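Local atomic coordinates of putative membrane protein (Corynebacterium diphtheriae NCTC 13129, PDB entry 3C8I), a protein that is of unknown function, a putative membrane protein represented here by its C-terminal DUF3239 portion, an antiparallel sheet with helices packed against it. Residues D28-A33 with N126-V131; R46-T51 with F136-L141; T69-V74 with P93-W98. One frame throughout, in Å; residues are numbered along the deposited sequence.

Overall arrangement
Following the chain past strand 16-24, the first segment met is 28-33, leading into strand 29-36; it waits 93 residues for its partner, the start of helix 128-132, in contact 1. Segment 46-51, leading into strand 47-54, follows; contact 2 pairs it with 136-141 at the C terminus, so the loops of contacts 1 and 2 cross. Contact 3 closes the short hairpin of strands 70-80 and 88-95 and lies within both of the longer loops. All three reach one antiparallel sheet: contacts 2 and 3, their centres about 16 Å apart, secure its two outermost strands within the chain, while contact 1 lays a helix over its middle. A33 joins them, packing on P93 and probably hydrogen-bonding through N to A50 O (2.8 Å).

Contact 1: residues D28-A33 with N126-V131; sequences DMVVMA and NKLDQV
V30 meets L128 at the start of the helix, methyl to methyl: CG1 of V30 lies 3.6 Å from CD1 of L128, and the two side chains meet at a slant. CG1 of V30 is the branch anti to the backbone N (chi1 174°), which sends it out from the strand toward the helix. V31 turns its side chain to the other side of the sheet, where it packs on I54 and A19. M32 then reaches across again. It runs straight through its first two torsions and bends at chi3 (-68°), so that the terminal methyl does the touching. CE sits over the first turn of the helix, 3.7 Å from the backbone N of L128 and 4.2 Å from its CB, with CG2 of V131 also 4.2 Å from CE. K127, at the N-cap position, opens that turn, and its O accepts the bond from V131 N at 3.0 Å. T51 of the adjacent strand extends the same apolar patch, touching both L128 and V131. The backbone of M29-M32 spends hydrogen bonds on the neighbouring strands 16-24 and 47-54. Strand and helix are therefore joined by van der Waals contact, methyl on methyl at V30 and L128 and a methyl on the first helical turn at M32, and buried apolar side chains seat the helix by shape and burial.

Contact 2: residues R46-T51 with F136-L141; sequences RWALAT and FDLLEL
L49 and L139 face each other as an antiparallel hydrogen-bonded pair, with L49 N giving to L139 O (2.8 Å) and L139 N giving back to L49 O (2.9 Å). The ladder goes on to either side of this pair, through L141 N to W47 O and T51 N to D137 O. Between these rungs A48 with E140 and A50 with L138 form non-hydrogen-bonded pairs, where L138 CA also makes a CA-H...O contact with L49 O.

On the face of A48 and A50, one methyl of L138 serves both alanines: CD1 is 3.8 Å from A48 CB and 3.8 Å from A50 CB. On the face of L49, CD2 of L141 comes across the L49 side chain at about a right angle, 3.6 Å from CD1 of L49. At the D137 end, OG1 of T51 lies against D137 CB (3.5 Å).

R46 closes the other end with a salt bridge to E140 whose hydrogen bond, NH1 to OE1 at 3.3 Å, is weak, the guanidinium and carboxylate planes turned 36° apart. The arginine chain bends at chi3 (-96°) to bring NH1 round, while OG1 of T37 hydrogen-bonds the other oxygen, OE2, of E140.

Strand 138-140 thus sits at the edge of the sheet beside strand 47-54; helix 128-132 covers L49 and T51 through V131, and helix 115-124 meets L141.

Contact 3: residues T69-V74 with P93-W98; sequences TRIPAV and PMPIAW
V74 and M94 form an antiparallel hydrogen-bonded pair, V74 N to M94 O and M94 N to V74 O both at 2.9 Å, beside the non-hydrogen-bonded pair of A73 and P95, while the short strand axes splay to 132° and a third backbone bond, I96 N to P72 O (3.0 Å), is almost straight at the hydrogen, 175°.

V74 and M94 run alongside each other from the same face, with CG2 of V74 3.7 Å from CG of M94. The other methyl of V74, CG1, meets CG2 of I96 at 3.8 Å, the two side chains set roughly square to each other. I96 places CG1 between its backbone N and carbonyl carbon (chi1 72°), bringing this branch against CB of P72, 4.1 Å away. The oxygen of P72 has a second partner besides I96 N: water 1 donates to it and accepts from A97 N, bridging the strand to the 3-10 turn.

This is the open end of the beta hairpin of strands 70-80 and 88-95, strand 88-95 being the outermost on that side of the antiparallel sheet within this chain; just past the paired residues, the second strand turns into the 3-10 segment 96-98. On that way out, P95 sets its CD over the centre of the W98 ring, 3.5 Å above the plane, and its CB against CG2 of I71.

Helix 103-112 covers P72 and I96 through A109. Beyond the chain, M94 packs on W98 of the third subunit, and W98 of this chain forms backbone hydrogen bonds to that same subunit.

Contact 1: residues D28-A33 with N126-V131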
ATOM      1  N   ASP B  28     -13.011   3.824 -12.896  1.00 38.74           N
ATOM      2  CA  ASP B  28     -13.273   3.793 -11.465  1.00 38.27           C
ATOM      3  C   ASP B  28     -14.126   4.968 -10.980  1.00 36.67           C
ATOM      4  O   ASP B  28     -14.524   5.828 -11.756  1.00 36.22           O
ATOM      5  CB  ASP B  28     -11.957   3.694 -10.672  1.00 38.95           C
ATOM      6  CG  ASP B  28     -11.172   4.988 -10.653  1.00 42.05           C
ATOM      7  OD1 ASP B  28     -11.154   5.696 -11.673  1.00 43.09           O
ATOM      8  OD2 ASP B  28     -10.553   5.286  -9.598  1.00 49.36           O
ATOM      9  N   MET B  29     -14.442   4.941  -9.690  1.00 34.87           N
ATOM     10  CA  MET B  29     -15.154   6.001  -9.024  1.00 34.73           C
ATOM     11  C   MET B  29     -14.420   6.426  -7.757  1.00 33.97           C
ATOM     12  O   MET B  29     -13.609   5.680  -7.205  1.00 34.54           O
ATOM     13  CB  MET B  29     -16.592   5.565  -8.692  1.00 34.57           C
ATOM     14  CG  MET B  29     -16.782   4.502  -7.606  1.00 35.82           C
ATOM     15  SD  MET B  29     -18.430   3.660  -7.766  1.00 35.69           S
ATOM     16  CE  MET B  29     -17.978   2.057  -8.433  1.00 36.40           C
ATOM     17  N   VAL B  30     -14.715   7.627  -7.294  1.00 32.96           N
ATOM     18  CA  VAL B  30     -14.153   8.122  -6.049  1.00 32.62           C
ATOM     19  C   VAL B  30     -15.293   8.282  -5.071  1.00 31.39           C
ATOM     20  O   VAL B  30     -16.299   8.915  -5.371  1.00 30.78           O
ATOM     21  CB  VAL B  30     -13.386   9.468  -6.222  1.00 32.61           C
ATOM     22  CG1 VAL B  30     -12.935  10.037  -4.857  1.00 33.12           C
ATOM     23  CG2 VAL B  30     -12.181   9.289  -7.110  1.00 33.50           C
ATOM     24  N   VAL B  31     -15.148   7.653  -3.912  1.00 30.66           N
ATOM     25  CA  VAL B  31     -16.126   7.748  -2.864  1.00 30.26           C
ATOM     26  C   VAL B  31     -15.541   8.645  -1.770  1.00 29.57           C
ATOM     27  O   VAL B  31     -14.326   8.659  -1.538  1.00 29.04           O
ATOM     28  CB  VAL B  31     -16.547   6.345  -2.369  1.00 31.28           C
ATOM     29  CG1 VAL B  31     -17.623   6.438  -1.318  1.00 34.81           C
ATOM     30  CG2 VAL B  31     -17.056   5.493  -3.540  1.00 31.52           C
ATOM     31  N   MET B  32     -16.406   9.435  -1.144  1.00 29.30           N
ATOM     32  CA  MET B  32     -16.043  10.279   0.001  1.00 28.44           C
ATOM     33  C   MET B  32     -16.847   9.779   1.180  1.00 27.42           C
ATOM     34  O   MET B  32     -18.044   9.547   1.038  1.00 27.18           O
ATOM     35  CB  MET B  32     -16.397  11.752  -0.277  1.00 28.91           C
ATOM     36  CG  MET B  32     -16.017  12.754   0.857  1.00 29.71           C
ATOM     37  SD  MET B  32     -16.499  14.507   0.529  1.00 25.11           S
ATOM     38  CE  MET B  32     -15.399  14.796  -0.796  1.00 28.63           C
ATOM     39  N   ALA B  33     -16.207   9.629   2.334  1.00 26.95           N
ATOM     40  CA  ALA B  33     -16.886   9.239   3.570  1.00 27.69           C
ATOM     41  C   ALA B  33     -16.717  10.286   4.651  1.00 27.63           C
ATOM     42  O   ALA B  33     -15.714  10.985   4.677  1.00 28.82           O
ATOM     43  CB  ALA B  33     -16.360   7.861   4.091  1.00 26.14           C
ATOM     44  N   ASN B 126     -18.555  18.574  -2.794  1.00 38.78           N
ATOM     45  CA  ASN B 126     -17.825  19.534  -3.619  1.00 39.36           C
ATOM     46  C   ASN B 126     -16.416  19.853  -3.126  1.00 40.16           C
ATOM     47  O   ASN B 126     -15.609  20.397  -3.883  1.00 41.02           O
ATOM     48  CB  ASN B 126     -18.664  20.826  -3.880  1.00 39.41           C
ATOM     49  CG  ASN B 126     -19.126  21.541  -2.594  1.00 39.18           C
ATOM     50  OD1 ASN B 126     -18.431  21.557  -1.579  1.00 39.12           O
ATOM     51  ND2 ASN B 126     -20.306  22.178  -2.664  1.00 42.40           N
ATOM     52  N   LYS B 127     -16.076  19.457  -1.891  1.00 40.46           N
ATOM     53  CA  LYS B 127     -14.700  19.632  -1.380  1.00 40.38           C
ATOM     54  C   LYS B 127     -13.726  18.538  -1.822  1.00 40.19           C
ATOM     55  O   LYS B 127     -12.595  18.508  -1.340  1.00 39.69           O
ATOM     56  CB  LYS B 127     -14.676  19.756   0.154  1.00 40.71           C
ATOM     57  CG  LYS B 127     -15.460  20.938   0.701  1.00 41.42           C
ATOM     58  CD  LYS B 127     -15.051  21.297   2.129  1.00 41.96           C
ATOM     59  CE  LYS B 127     -15.834  22.501   2.693  1.00 43.94           C
ATOM     60  NZ  LYS B 127     -16.303  23.527   1.672  1.00 47.33           N
ATOM     61  N   LEU B 128     -14.139  17.666  -2.743  1.00 40.10           N
ATOM     62  CA  LEU B 128     -13.285  16.580  -3.247  1.00 40.40           C
ATOM     63  C   LEU B 128     -11.852  17.002  -3.556  1.00 40.81           C
ATOM     64  O   LEU B 128     -10.900  16.322  -3.217  1.00 39.85           O
ATOM     65  CB  LEU B 128     -13.913  15.942  -4.506  1.00 40.57           C
ATOM     66  CG  LEU B 128     -13.166  14.811  -5.239  1.00 40.54           C
ATOM     67  CD1 LEU B 128     -12.968  13.607  -4.330  1.00 39.90           C
ATOM     68  CD2 LEU B 128     -13.914  14.397  -6.531  1.00 39.95           C
ATOM     69  N   ASP B 129     -11.686  18.123  -4.239  1.00 41.70           N
ATOM     70  CA  ASP B 129     -10.336  18.509  -4.634  1.00 42.38           C
ATOM     71  C   ASP B 129      -9.528  18.985  -3.439  1.00 41.80           C
ATOM     72  O   ASP B 129      -8.377  18.639  -3.345  1.00 41.33           O
ATOM     73  CB  ASP B 129     -10.378  19.508  -5.791  1.00 43.51           C
ATOM     74  CG  ASP B 129     -10.850  18.846  -7.084  1.00 47.00           C
ATOM     75  OD1 ASP B 129     -10.167  17.890  -7.536  1.00 52.09           O
ATOM     76  OD2 ASP B 129     -11.911  19.242  -7.626  1.00 52.12           O
ATOM     77  N   GLN B 130     -10.138  19.714  -2.502  1.00 41.82           N
ATOM     78  CA  GLN B 130      -9.474  20.017  -1.229  1.00 42.34           C
ATOM     79  C   GLN B 130      -9.011  18.734  -0.516  1.00 42.08           C
ATOM     80  O   GLN B 130      -7.856  18.646  -0.075  1.00 41.23           O
ATOM     81  CB  GLN B 130     -10.389  20.817  -0.303  1.00 42.23           C
ATOM     82  CG  GLN B 130     -10.670  22.253  -0.739  1.00 43.89           C
ATOM     83  CD  GLN B 130     -11.676  22.930   0.193  1.00 44.90           C
ATOM     84  OE1 GLN B 130     -11.524  22.899   1.426  1.00 48.58           O
ATOM     85  NE2 GLN B 130     -12.717  23.519  -0.387  1.00 47.79           N
ATOM     86  N   VAL B 131      -9.896  17.730  -0.422  1.00 41.77           N
ATOM     87  CA  VAL B 131      -9.527  16.460   0.250  1.00 42.25           C
ATOM     88  C   VAL B 131      -8.376  15.791  -0.460  1.00 42.69           C
ATOM     89  O   VAL B 131      -7.416  15.335   0.172  1.00 42.45           O
ATOM     90  CB  VAL B 131     -10.686  15.432   0.342  1.00 41.44           C
ATOM     91  CG1 VAL B 131     -10.195  14.172   1.088  1.00 40.70           C
ATOM     92  CG2 VAL B 131     -11.870  16.038   1.028  1.00 39.48           C
TER

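Contact 2: residues R46-T51 with F136-L141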
ATOM      1  N   ARG B  46     -14.708  14.314  15.960  1.00 32.77           N
ATOM      2  CA  ARG B  46     -13.896  15.234  15.220  1.00 33.86           C
ATOM      3  C   ARG B  46     -14.035  14.856  13.754  1.00 33.17           C
ATOM      4  O   ARG B  46     -13.371  13.922  13.267  1.00 31.22           O
ATOM      5  CB  ARG B  46     -12.456  15.132  15.690  1.00 34.04           C
ATOM      6  CG  ARG B  46     -11.576  16.134  15.010  1.00 37.16           C
ATOM      7  CD  ARG B  46     -10.398  16.536  15.889  1.00 39.83           C
ATOM      8  NE  ARG B  46     -10.678  17.752  16.619  1.00 43.34           N
ATOM      9  CZ  ARG B  46     -10.748  18.963  16.075  1.00 47.20           C
ATOM     10  NH1 ARG B  46     -10.577  19.143  14.757  1.00 49.02           N
ATOM     11  NH2 ARG B  46     -11.013  20.010  16.857  1.00 47.13           N
ATOM     12  N   TRP B  47     -14.944  15.540  13.062  1.00 31.98           N
ATOM     13  CA  TRP B  47     -15.347  15.088  11.738  1.00 32.16           C
ATOM     14  C   TRP B  47     -14.302  15.382  10.686  1.00 31.09           C
ATOM     15  O   TRP B  47     -13.634  16.402  10.726  1.00 31.32           O
ATOM     16  CB  TRP B  47     -16.683  15.703  11.315  1.00 32.86           C
ATOM     17  CG  TRP B  47     -17.853  15.246  12.133  1.00 34.04           C
ATOM     18  CD1 TRP B  47     -18.665  16.032  12.900  1.00 34.83           C
ATOM     19  CD2 TRP B  47     -18.350  13.904  12.273  1.00 34.23           C
ATOM     20  NE1 TRP B  47     -19.630  15.264  13.507  1.00 35.34           N
ATOM     21  CE2 TRP B  47     -19.463  13.958  13.136  1.00 35.72           C
ATOM     22  CE3 TRP B  47     -17.965  12.672  11.759  1.00 35.07           C
ATOM     23  CZ2 TRP B  47     -20.185  12.823  13.496  1.00 35.85           C
ATOM     24  CZ3 TRP B  47     -18.690  11.547  12.114  1.00 35.42           C
ATOM     25  CH2 TRP B  47     -19.789  11.635  12.965  1.00 34.19           C
ATOM     26  N   ALA B  48     -14.195  14.477   9.726  1.00 29.99           N
ATOM     27  CA  ALA B  48     -13.315  14.632   8.585  1.00 30.38           C
ATOM     28  C   ALA B  48     -13.912  13.924   7.362  1.00 29.90           C
ATOM     29  O   ALA B  48     -14.823  13.079   7.484  1.00 29.65           O
ATOM     30  CB  ALA B  48     -11.911  14.086   8.901  1.00 28.88           C
ATOM     31  N   LEU B  49     -13.392  14.286   6.203  1.00 29.74           N
ATOM     32  CA  LEU B  49     -13.760  13.684   4.934  1.00 29.96           C
ATOM     33  C   LEU B  49     -12.607  12.808   4.479  1.00 30.10           C
ATOM     34  O   LEU B  49     -11.451  13.248   4.470  1.00 30.11           O
ATOM     35  CB  LEU B  49     -14.025  14.774   3.892  1.00 30.44           C
ATOM     36  CG  LEU B  49     -15.057  15.819   4.329  1.00 30.10           C
ATOM     37  CD1 LEU B  49     -15.042  17.020   3.392  1.00 32.06           C
ATOM     38  CD2 LEU B  49     -16.475  15.165   4.469  1.00 29.01           C
ATOM     39  N   ALA B  50     -12.915  11.567   4.112  1.00 29.46           N
ATOM     40  CA  ALA B  50     -11.902  10.624   3.641  1.00 29.76           C
ATOM     41  C   ALA B  50     -12.323  10.139   2.270  1.00 30.13           C
ATOM     42  O   ALA B  50     -13.452   9.714   2.096  1.00 32.23           O
ATOM     43  CB  ALA B  50     -11.769   9.422   4.639  1.00 28.08           C
ATOM     44  N   THR B  51     -11.429  10.159   1.298  1.00 29.98           N
ATOM     45  CA  THR B  51     -11.765   9.660  -0.014  1.00 29.65           C
ATOM     46  C   THR B  51     -11.023   8.393  -0.390  1.00 29.47           C
ATOM     47  O   THR B  51      -9.951   8.082   0.145  1.00 28.23           O
ATOM     48  CB  THR B  51     -11.546  10.734  -1.132  1.00 29.80           C
ATOM     49  OG1 THR B  51     -10.180  11.146  -1.139  1.00 32.74           O
ATOM     50  CG2 THR B  51     -12.526  11.931  -0.982  1.00 31.10           C
ATOM     51  N   PHE B 136      -2.975  12.309   2.975  1.00 36.44           N
ATOM     52  CA  PHE B 136      -3.545  10.969   3.150  1.00 35.99           C
ATOM     53  C   PHE B 136      -5.033  10.875   2.753  1.00 35.78           C
ATOM     54  O   PHE B 136      -5.742   9.969   3.196  1.00 35.54           O
ATOM     55  CB  PHE B 136      -3.374  10.489   4.595  1.00 34.69           C
ATOM     56  CG  PHE B 136      -1.945  10.432   5.058  1.00 34.51           C
ATOM     57  CD1 PHE B 136      -0.949   9.887   4.237  1.00 34.53           C
ATOM     58  CD2 PHE B 136      -1.581  10.954   6.296  1.00 33.83           C
ATOM     59  CE1 PHE B 136       0.378   9.843   4.663  1.00 33.96           C
ATOM     60  CE2 PHE B 136      -0.263  10.901   6.741  1.00 34.73           C
ATOM     61  CZ  PHE B 136       0.722  10.347   5.923  1.00 34.54           C
ATOM     62  N   ASP B 137      -5.490  11.803   1.923  1.00 35.77           N
ATOM     63  CA  ASP B 137      -6.890  11.848   1.477  1.00 35.43           C
ATOM     64  C   ASP B 137      -7.867  11.923   2.665  1.00 34.90           C
ATOM     65  O   ASP B 137      -8.899  11.244   2.709  1.00 35.02           O
ATOM     66  CB  ASP B 137      -7.159  10.669   0.529  1.00 35.69           C
ATOM     67  CG  ASP B 137      -6.405  10.807  -0.805  1.00 39.47           C
ATOM     68  OD1 ASP B 137      -6.014  11.951  -1.154  1.00 41.64           O
ATOM     69  OD2 ASP B 137      -6.223   9.784  -1.500  1.00 41.46           O
ATOM     70  N   LEU B 138      -7.514  12.767   3.632  1.00 34.18           N
ATOM     71  CA  LEU B 138      -8.299  12.985   4.829  1.00 34.46           C
ATOM     72  C   LEU B 138      -8.226  14.471   5.154  1.00 34.50           C
ATOM     73  O   LEU B 138      -7.139  15.029   5.313  1.00 34.25           O
ATOM     74  CB  LEU B 138      -7.765  12.138   5.992  1.00 33.76           C
ATOM     75  CG  LEU B 138      -8.533  12.122   7.315  1.00 33.40           C
ATOM     76  CD1 LEU B 138      -9.826  11.385   7.186  1.00 32.92           C
ATOM     77  CD2 LEU B 138      -7.673  11.456   8.437  1.00 35.10           C
ATOM     78  N   LEU B 139      -9.380  15.113   5.203  1.00 34.78           N
ATOM     79  CA  LEU B 139      -9.477  16.560   5.462  1.00 35.76           C
ATOM     80  C   LEU B 139     -10.406  16.775   6.645  1.00 36.17           C
ATOM     81  O   LEU B 139     -11.577  16.425   6.583  1.00 34.86           O
ATOM     82  CB  LEU B 139     -10.041  17.292   4.231  1.00 35.75           C
ATOM     83  CG  LEU B 139     -10.133  18.831   4.250  1.00 35.50           C
ATOM     84  CD1 LEU B 139      -8.749  19.445   4.085  1.00 36.13           C
ATOM     85  CD2 LEU B 139     -11.100  19.367   3.167  1.00 35.92           C
ATOM     86  N   GLU B 140      -9.894  17.354   7.720  1.00 37.33           N
ATOM     87  CA  GLU B 140     -10.739  17.656   8.857  1.00 39.06           C
ATOM     88  C   GLU B 140     -11.691  18.793   8.502  1.00 39.18           C
ATOM     89  O   GLU B 140     -11.320  19.710   7.777  1.00 38.90           O
ATOM     90  CB  GLU B 140      -9.915  17.922  10.130  1.00 39.22           C
ATOM     91  CG  GLU B 140      -9.430  16.593  10.755  1.00 41.79           C
ATOM     92  CD  GLU B 140      -8.754  16.728  12.125  1.00 42.86           C
ATOM     93  OE1 GLU B 140      -8.490  17.877  12.559  1.00 46.28           O
ATOM     94  OE2 GLU B 140      -8.473  15.667  12.753  1.00 46.18           O
ATOM     95  N   LEU B 141     -12.947  18.654   8.927  1.00 39.46           N
ATOM     96  CA  LEU B 141     -13.893  19.757   8.893  1.00 40.22           C
ATOM     97  C   LEU B 141     -13.665  20.612  10.135  1.00 40.58           C
ATOM     98  O   LEU B 141     -14.238  21.699  10.254  1.00 42.45           O
ATOM     99  CB  LEU B 141     -15.347  19.268   8.853  1.00 40.42           C
ATOM    100  CG  LEU B 141     -15.798  18.359   7.705  1.00 41.00           C
ATOM    101  CD1 LEU B 141     -17.273  18.024   7.864  1.00 41.52           C
ATOM    102  CD2 LEU B 141     -15.546  19.007   6.361  1.00 42.64           C
TER

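Contact 3: residues T69-V74 with P93-W98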
ATOM      1  N   THR B  69     -24.734   9.252  -5.374  1.00 30.49           N
ATOM      2  CA  THR B  69     -25.284   7.977  -4.903  1.00 30.54           C
ATOM      3  C   THR B  69     -24.775   7.655  -3.517  1.00 30.03           C
ATOM      4  O   THR B  69     -23.565   7.668  -3.275  1.00 29.29           O
ATOM      5  CB  THR B  69     -24.921   6.787  -5.834  1.00 30.42           C
ATOM      6  OG1 THR B  69     -25.579   6.939  -7.098  1.00 30.36           O
ATOM      7  CG2 THR B  69     -25.341   5.469  -5.204  1.00 30.63           C
ATOM      8  N   ARG B  70     -25.691   7.328  -2.613  1.00 30.09           N
ATOM      9  CA  ARG B  70     -25.331   6.970  -1.251  1.00 31.00           C
ATOM     10  C   ARG B  70     -24.778   5.533  -1.131  1.00 30.98           C
ATOM     11  O   ARG B  70     -25.310   4.594  -1.734  1.00 31.60           O
ATOM     12  CB  ARG B  70     -26.531   7.087  -0.341  1.00 31.12           C
ATOM     13  CG  ARG B  70     -27.129   8.465  -0.221  1.00 32.97           C
ATOM     14  CD  ARG B  70     -28.352   8.361   0.716  1.00 34.24           C
ATOM     15  NE  ARG B  70     -28.730   9.658   1.297  1.00 38.52           N
ATOM     16  CZ  ARG B  70     -29.497   9.814   2.386  1.00 38.29           C
ATOM     17  NH1 ARG B  70     -29.985   8.760   3.053  1.00 40.21           N
ATOM     18  NH2 ARG B  70     -29.766  11.040   2.822  1.00 39.63           N
ATOM     19  N   ILE B  71     -23.714   5.398  -0.347  1.00 30.52           N
ATOM     20  CA  ILE B  71     -22.994   4.142  -0.130  1.00 30.68           C
ATOM     21  C   ILE B  71     -22.759   3.992   1.375  1.00 30.16           C
ATOM     22  O   ILE B  71     -21.849   4.589   1.915  1.00 30.45           O
ATOM     23  CB  ILE B  71     -21.589   4.115  -0.816  1.00 30.75           C
ATOM     24  CG1 ILE B  71     -21.658   4.382  -2.325  1.00 32.07           C
ATOM     25  CG2 ILE B  71     -20.877   2.764  -0.546  1.00 30.16           C
ATOM     26  CD1 ILE B  71     -22.463   3.364  -3.106  1.00 33.76           C
ATOM     27  N   PRO B  72     -23.565   3.174   2.057  1.00 30.14           N
ATOM     28  CA  PRO B  72     -23.269   2.891   3.457  1.00 29.96           C
ATOM     29  C   PRO B  72     -21.913   2.180   3.595  1.00 28.84           C
ATOM     30  O   PRO B  72     -21.626   1.260   2.838  1.00 28.60           O
ATOM     31  CB  PRO B  72     -24.411   1.967   3.877  1.00 29.61           C
ATOM     32  CG  PRO B  72     -25.419   2.105   2.839  1.00 31.74           C
ATOM     33  CD  PRO B  72     -24.759   2.471   1.590  1.00 30.84           C
ATOM     34  N   ALA B  73     -21.105   2.587   4.570  1.00 28.90           N
ATOM     35  CA  ALA B  73     -19.718   2.172   4.663  1.00 29.74           C
ATOM     36  C   ALA B  73     -19.331   1.931   6.119  1.00 30.59           C
ATOM     37  O   ALA B  73     -20.112   2.232   7.050  1.00 29.54           O
ATOM     38  CB  ALA B  73     -18.789   3.248   4.015  1.00 28.33           C
ATOM     39  N   VAL B  74     -18.162   1.343   6.315  1.00 31.11           N
ATOM     40  CA  VAL B  74     -17.519   1.320   7.621  1.00 33.04           C
ATOM     41  C   VAL B  74     -16.053   1.719   7.485  1.00 33.11           C
ATOM     42  O   VAL B  74     -15.442   1.532   6.421  1.00 32.88           O
ATOM     43  CB  VAL B  74     -17.640  -0.051   8.381  1.00 33.97           C
ATOM     44  CG1 VAL B  74     -19.107  -0.507   8.477  1.00 36.29           C
ATOM     45  CG2 VAL B  74     -16.725  -1.129   7.780  1.00 36.24           C
ATOM     46  N   PRO B  93     -12.169   3.927   4.355  1.00 29.93           N
ATOM     47  CA  PRO B  93     -13.569   3.509   4.340  1.00 30.21           C
ATOM     48  C   PRO B  93     -13.776   2.363   3.350  1.00 29.14           C
ATOM     49  O   PRO B  93     -13.080   2.302   2.338  1.00 28.21           O
ATOM     50  CB  PRO B  93     -14.303   4.763   3.880  1.00 30.72           C
ATOM     51  CG  PRO B  93     -13.310   5.490   2.994  1.00 29.87           C
ATOM     52  CD  PRO B  93     -11.927   5.076   3.444  1.00 31.22           C
ATOM     53  N   MET B  94     -14.706   1.472   3.648  1.00 28.06           N
ATOM     54  CA  MET B  94     -15.130   0.428   2.704  1.00 29.08           C
ATOM     55  C   MET B  94     -16.650   0.382   2.623  1.00 29.42           C
ATOM     56  O   MET B  94     -17.330   0.542   3.636  1.00 29.96           O
ATOM     57  CB  MET B  94     -14.597  -0.961   3.126  1.00 28.77           C
ATOM     58  CG  MET B  94     -15.083  -1.487   4.469  1.00 31.28           C
ATOM     59  SD  MET B  94     -14.759  -3.296   4.754  1.00 26.28           S
ATOM     60  CE  MET B  94     -15.952  -4.067   3.669  1.00 34.11           C
ATOM     61  N   PRO B  95     -17.199   0.153   1.417  1.00 29.96           N
ATOM     62  CA  PRO B  95     -18.624  -0.066   1.285  1.00 30.53           C
ATOM     63  C   PRO B  95     -19.069  -1.360   1.947  1.00 30.92           C
ATOM     64  O   PRO B  95     -18.414  -2.393   1.771  1.00 30.64           O
ATOM     65  CB  PRO B  95     -18.857  -0.159  -0.221  1.00 30.58           C
ATOM     66  CG  PRO B  95     -17.545  -0.131  -0.853  1.00 31.00           C
ATOM     67  CD  PRO B  95     -16.478   0.105   0.141  1.00 30.17           C
ATOM     68  N   ILE B  96     -20.182  -1.318   2.680  1.00 32.03           N
ATOM     69  CA  ILE B  96     -20.663  -2.550   3.343  1.00 33.21           C
ATOM     70  C   ILE B  96     -21.135  -3.573   2.299  1.00 32.57           C
ATOM     71  O   ILE B  96     -21.101  -4.782   2.550  1.00 33.33           O
ATOM     72  CB  ILE B  96     -21.725  -2.329   4.470  1.00 33.49           C
ATOM     73  CG1 ILE B  96     -23.080  -1.934   3.925  1.00 35.28           C
ATOM     74  CG2 ILE B  96     -21.269  -1.320   5.494  1.00 35.01           C
ATOM     75  CD1 ILE B  96     -24.199  -2.069   5.000  1.00 36.59           C
ATOM     76  N   ALA B  97     -21.503  -3.091   1.117  1.00 32.24           N
ATOM     77  CA  ALA B  97     -21.849  -3.957  -0.013  1.00 32.31           C
ATOM     78  C   ALA B  97     -20.736  -4.951  -0.423  1.00 32.75           C
ATOM     79  O   ALA B  97     -21.027  -5.876  -1.175  1.00 33.55           O
ATOM     80  CB  ALA B  97     -22.268  -3.134  -1.204  1.00 31.65           C
ATOM     81  N   TRP B  98     -19.493  -4.756   0.021  1.00 31.83           N
ATOM     82  CA  TRP B  98     -18.419  -5.723  -0.250  1.00 33.44           C
ATOM     83  C   TRP B  98     -18.526  -6.926   0.691  1.00 34.10           C
ATOM     84  O   TRP B  98     -18.007  -7.998   0.392  1.00 33.62           O
ATOM     85  CB  TRP B  98     -17.037  -5.109  -0.054  1.00 31.22           C
ATOM     86  CG  TRP B  98     -16.591  -4.120  -1.100  1.00 30.89           C
ATOM     87  CD1 TRP B  98     -17.185  -3.849  -2.301  1.00 30.01           C
ATOM     88  CD2 TRP B  98     -15.413  -3.314  -1.041  1.00 29.92           C
ATOM     89  NE1 TRP B  98     -16.459  -2.892  -2.987  1.00 30.20           N
ATOM     90  CE2 TRP B  98     -15.367  -2.543  -2.231  1.00 30.30           C
ATOM     91  CE3 TRP B  98     -14.411  -3.137  -0.082  1.00 29.84           C
ATOM     92  CZ2 TRP B  98     -14.343  -1.621  -2.486  1.00 30.44           C
ATOM     93  CZ3 TRP B  98     -13.410  -2.225  -0.330  1.00 30.27           C
ATOM     94  CH2 TRP B  98     -13.387  -1.465  -1.518  1.00 30.54           C
TER
HETATM   95  O   HOH W   1     -22.284  -0.344   0.723  1.00 26.87           O